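Local coordinates for protein agarase (Pseudoalteromonas fuliginea, PDB 6XJ9) that probably hydrolyses agarose as a glycoside hydrolase of family GH50, acting on the galactan of marine red algae, at residues W454-V462 and P473-A484. Sequence-based numbering, arbitrary orientation.
Sequences WIIGDFKTV and PDVFDPEFTVRA
The carboxylate of D477, at the N-cap of helix 478-495, ties that helix to segment 454-462: OD2 accepts from K460 N at 2.7 Å with an N-H...O angle of 175°, through its anti lone pair. The bond sits beside a beta hairpin of strands 461-463 and 471-473, in which T461 and P473 form an antiparallel non-hydrogen-bonded pair; a type I turn from D474 to D477 then leads into the helix. With CG anti to the backbone N, the D477 carboxylate is placed so that OD2 faces K460 N, while OD1 is left to a weak capping bond from E479 N. D474 N donates to K460 O over 2.8 Å. The D474 side chain forms an Asx turn, OD1 accepting from F476 N as well as from T538 OG1, while a water donates to both D474 OD2 and T461 O.

Just before strand 461-463, F459 packs against the first two turns of the helix, on E479, F480 and R483. The F480 ring meets its face edge-on, CD1 standing over the ring centre, with the planes at 82° and the centroids 5.3 Å apart. P473 CB touches F459 CE1 at 3.7 Å, and R483 CB lies at the ring edge, in plane. With F459 cut back to an alanine, the F480 edge is likely to lose the aromatic face it meets, and a gap to open between P473 CB and R483 CB. Against F480 and A484, I455 packs with CG2 on F480 CE1 at 3.6 Å and I455 CD1 on A484 CB, a patch that V602 of helix 584-609 joins. R483, bent at chi2 and chi3, pairs through NH2 with E486, while its NH1 donates almost straight to I456 O at 3.2 Å, that oxygen lying in the guanidinium plane.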
loop_
_atom_site.group_PDB
_atom_site.type_symbol
_atom_site.label_atom_id
_atom_site.label_comp_id
_atom_site.label_asym_id
_atom_site.label_seq_id
_atom_site.Cartn_x
_atom_site.Cartn_y
_atom_site.Cartn_z
ATOM N N TRP A 454 11.161 24.964 -26.914
ATOM C CA TRP A 454 10.104 24.926 -27.910
ATOM C C TRP A 454 10.535 25.794 -29.084
ATOM O O TRP A 454 10.896 26.948 -28.875
ATOM C CB TRP A 454 8.806 25.526 -27.354
ATOM C CG TRP A 454 8.251 24.912 -26.110
ATOM C CD1 TRP A 454 8.403 25.359 -24.828
ATOM C CD2 TRP A 454 7.399 23.757 -26.040
ATOM N NE1 TRP A 454 7.729 24.545 -23.959
ATOM C CE2 TRP A 454 7.107 23.549 -24.672
ATOM C CE3 TRP A 454 6.874 22.872 -26.992
ATOM C CZ2 TRP A 454 6.293 22.502 -24.241
ATOM C CZ3 TRP A 454 6.076 21.836 -26.563
ATOM C CH2 TRP A 454 5.796 21.650 -25.203
ATOM N N ILE A 455 10.442 25.265 -30.309
ATOM C CA ILE A 455 10.668 26.086 -31.488
ATOM C C ILE A 455 9.351 26.743 -31.901
ATOM O O ILE A 455 8.413 26.077 -32.354
ATOM C CB ILE A 455 11.339 25.304 -32.634
ATOM C CG1 ILE A 455 12.687 24.731 -32.180
ATOM C CG2 ILE A 455 11.507 26.206 -33.844
ATOM C CD1 ILE A 455 13.357 23.847 -33.215
ATOM N N ILE A 456 9.309 28.063 -31.710
ATOM C CA ILE A 456 8.132 28.883 -31.930
ATOM C C ILE A 456 8.573 30.069 -32.775
ATOM O O ILE A 456 9.694 30.544 -32.624
ATOM C CB ILE A 456 7.544 29.354 -30.582
ATOM C CG1 ILE A 456 7.038 28.196 -29.719
ATOM C CG2 ILE A 456 6.492 30.433 -30.767
ATOM C CD1 ILE A 456 5.937 27.363 -30.334
ATOM N N GLY A 457 7.686 30.549 -33.647
ATOM C CA GLY A 457 8.048 31.673 -34.497
ATOM C C GLY A 457 6.999 31.974 -35.557
ATOM O O GLY A 457 5.914 31.393 -35.559
ATOM N N ASP A 458 7.364 32.886 -36.464
ATOM C CA ASP A 458 6.467 33.357 -37.501
ATOM C C ASP A 458 6.875 32.754 -38.842
ATOM O O ASP A 458 6.440 33.236 -39.885
ATOM C CB ASP A 458 6.453 34.889 -37.552
ATOM C CG ASP A 458 5.835 35.553 -36.331
ATOM O OD1 ASP A 458 4.807 35.045 -35.833
ATOM O OD2 ASP A 458 6.386 36.578 -35.886
ATOM N N PHE A 459 7.722 31.710 -38.814
ATOM C CA PHE A 459 8.046 30.962 -40.019
ATOM C C PHE A 459 6.748 30.461 -40.654
ATOM O O PHE A 459 5.719 30.420 -39.996
ATOM C CB PHE A 459 9.029 29.823 -39.714
ATOM C CG PHE A 459 8.756 29.091 -38.425
ATOM C CD1 PHE A 459 7.691 28.205 -38.322
ATOM C CD2 PHE A 459 9.530 29.324 -37.302
ATOM C CE1 PHE A 459 7.422 27.553 -37.129
ATOM C CE2 PHE A 459 9.261 28.671 -36.108
ATOM C CZ PHE A 459 8.209 27.783 -36.026
ATOM N N LYS A 460 6.810 30.102 -41.941
ATOM C CA LYS A 460 5.697 29.509 -42.662
ATOM C C LYS A 460 5.340 28.159 -42.045
ATOM O O LYS A 460 6.169 27.522 -41.400
ATOM C CB LYS A 460 6.100 29.291 -44.121
ATOM C CG LYS A 460 6.128 30.541 -44.993
ATOM C CD LYS A 460 6.948 30.339 -46.249
ATOM C CE LYS A 460 6.292 30.903 -47.490
ATOM N NZ LYS A 460 6.268 32.381 -47.473
ATOM N N THR A 461 4.105 27.708 -42.281
ATOM C CA THR A 461 3.622 26.495 -41.646
ATOM C C THR A 461 3.017 25.551 -42.680
ATOM O O THR A 461 2.707 25.961 -43.799
ATOM C CB THR A 461 2.628 26.832 -40.532
ATOM O OG1 THR A 461 1.505 27.477 -41.147
ATOM C CG2 THR A 461 3.246 27.712 -39.467
ATOM N N VAL A 462 2.904 24.278 -42.291
ATOM C CA VAL A 462 2.189 23.266 -43.050
ATOM C C VAL A 462 1.116 22.684 -42.141
ATOM O O VAL A 462 1.170 22.846 -40.921
ATOM C CB VAL A 462 3.118 22.162 -43.596
ATOM C CG1 VAL A 462 3.892 22.614 -44.825
ATOM C CG2 VAL A 462 4.027 21.549 -42.536
ATOM N N PRO A 473 5.691 23.298 -38.479
ATOM C CA PRO A 473 6.604 24.245 -39.117
ATOM C C PRO A 473 6.885 23.867 -40.567
ATOM O O PRO A 473 7.099 22.693 -40.882
ATOM C CB PRO A 473 7.894 24.111 -38.302
ATOM C CG PRO A 473 7.803 22.724 -37.692
ATOM C CD PRO A 473 6.328 22.494 -37.426
ATOM N N ASP A 474 6.908 24.868 -41.454
ATOM C CA ASP A 474 7.485 24.596 -42.759
ATOM C C ASP A 474 8.999 24.628 -42.612
ATOM O O ASP A 474 9.612 25.701 -42.598
ATOM C CB ASP A 474 7.013 25.540 -43.863
ATOM C CG ASP A 474 7.490 25.081 -45.228
ATOM O OD1 ASP A 474 8.640 24.549 -45.319
ATOM O OD2 ASP A 474 6.709 25.224 -46.178
ATOM N N VAL A 475 9.578 23.429 -42.512
ATOM C CA VAL A 475 10.958 23.281 -42.072
ATOM C C VAL A 475 11.937 23.658 -43.183
ATOM O O VAL A 475 13.131 23.809 -42.913
ATOM C CB VAL A 475 11.224 21.879 -41.491
ATOM C CG1 VAL A 475 10.446 21.672 -40.200
ATOM C CG2 VAL A 475 10.908 20.774 -42.489
ATOM N N PHE A 476 11.430 23.827 -44.413
ATOM C CA PHE A 476 12.245 24.289 -45.532
ATOM C C PHE A 476 12.204 25.814 -45.647
ATOM O O PHE A 476 12.845 26.380 -46.535
ATOM C CB PHE A 476 11.833 23.609 -46.843
ATOM C CG PHE A 476 12.231 22.158 -46.947
ATOM C CD1 PHE A 476 13.517 21.797 -47.326
ATOM C CD2 PHE A 476 11.328 21.148 -46.647
ATOM C CE1 PHE A 476 13.884 20.460 -47.406
ATOM C CE2 PHE A 476 11.701 19.812 -46.721
ATOM C CZ PHE A 476 12.979 19.471 -47.094
ATOM N N ASP A 477 11.443 26.473 -44.759
ATOM C CA ASP A 477 11.432 27.931 -44.693
ATOM C C ASP A 477 12.691 28.375 -43.951
ATOM O O ASP A 477 12.877 27.994 -42.800
ATOM C CB ASP A 477 10.143 28.472 -44.051
ATOM C CG ASP A 477 10.078 29.989 -43.885
ATOM O OD1 ASP A 477 10.908 30.691 -44.499
ATOM O OD2 ASP A 477 9.194 30.464 -43.146
ATOM N N PRO A 478 13.612 29.151 -44.573
ATOM C CA PRO A 478 14.843 29.559 -43.889
ATOM C C PRO A 478 14.578 30.116 -42.493
ATOM O O PRO A 478 15.355 29.863 -41.585
ATOM C CB PRO A 478 15.466 30.591 -44.843
ATOM C CG PRO A 478 14.991 30.130 -46.211
ATOM C CD PRO A 478 13.591 29.591 -45.979
ATOM N N GLU A 479 13.453 30.825 -42.317
ATOM C CA GLU A 479 13.122 31.370 -41.010
ATOM C C GLU A 479 12.996 30.258 -39.964
ATOM O O GLU A 479 13.213 30.525 -38.787
ATOM C CB GLU A 479 11.880 32.269 -41.061
ATOM C CG GLU A 479 11.521 32.925 -39.727
ATOM C CD GLU A 479 12.504 33.937 -39.144
ATOM O OE1 GLU A 479 13.413 34.388 -39.891
ATOM O OE2 GLU A 479 12.368 34.270 -37.933
ATOM N N PHE A 480 12.636 29.027 -40.371
ATOM C CA PHE A 480 12.524 27.953 -39.390
ATOM C C PHE A 480 13.902 27.679 -38.794
ATOM O O PHE A 480 14.043 27.500 -37.591
ATOM C CB PHE A 480 11.879 26.667 -39.936
ATOM C CG PHE A 480 11.914 25.525 -38.941
ATOM C CD1 PHE A 480 11.060 25.510 -37.845
ATOM C CD2 PHE A 480 12.835 24.486 -39.059
ATOM C CE1 PHE A 480 11.094 24.478 -36.918
ATOM C CE2 PHE A 480 12.875 23.457 -38.127
ATOM C CZ PHE A 480 12.005 23.453 -37.055
ATOM N N THR A 481 14.924 27.688 -39.652
ATOM C CA THR A 481 16.293 27.471 -39.212
ATOM C C THR A 481 16.744 28.590 -38.275
ATOM O O THR A 481 17.380 28.316 -37.259
ATOM C CB THR A 481 17.215 27.246 -40.414
ATOM O OG1 THR A 481 16.770 26.022 -41.001
ATOM C CG2 THR A 481 18.678 27.167 -40.031
ATOM N N VAL A 482 16.416 29.846 -38.616
ATOM C CA VAL A 482 16.719 30.969 -37.737
ATOM C C VAL A 482 16.133 30.695 -36.347
ATOM O O VAL A 482 16.836 30.798 -35.347
ATOM C CB VAL A 482 16.244 32.319 -38.325
ATOM C CG1 VAL A 482 16.460 33.480 -37.364
ATOM C CG2 VAL A 482 16.881 32.629 -39.673
ATOM N N ARG A 483 14.857 30.297 -36.287
ATOM C CA ARG A 483 14.151 30.163 -35.017
ATOM C C ARG A 483 14.633 28.935 -34.243
ATOM O O ARG A 483 14.668 28.954 -33.012
ATOM C CB ARG A 483 12.634 30.162 -35.240
ATOM C CG ARG A 483 12.043 31.538 -35.534
ATOM C CD ARG A 483 11.651 32.258 -34.255
ATOM N NE ARG A 483 12.737 32.911 -33.535
ATOM C CZ ARG A 483 12.892 32.932 -32.208
ATOM N NH1 ARG A 483 12.048 32.290 -31.418
ATOM N NH2 ARG A 483 13.916 33.577 -31.679
ATOM N N ALA A 484 14.982 27.862 -34.965
ATOM C CA ALA A 484 15.572 26.680 -34.345
ATOM C C ALA A 484 16.867 27.076 -33.642
ATOM O O ALA A 484 17.050 26.789 -32.460
ATOM C CB ALA A 484 15.832 25.616 -35.390
HETATM O O HOH W 1 4.435 26.700 -45.946
#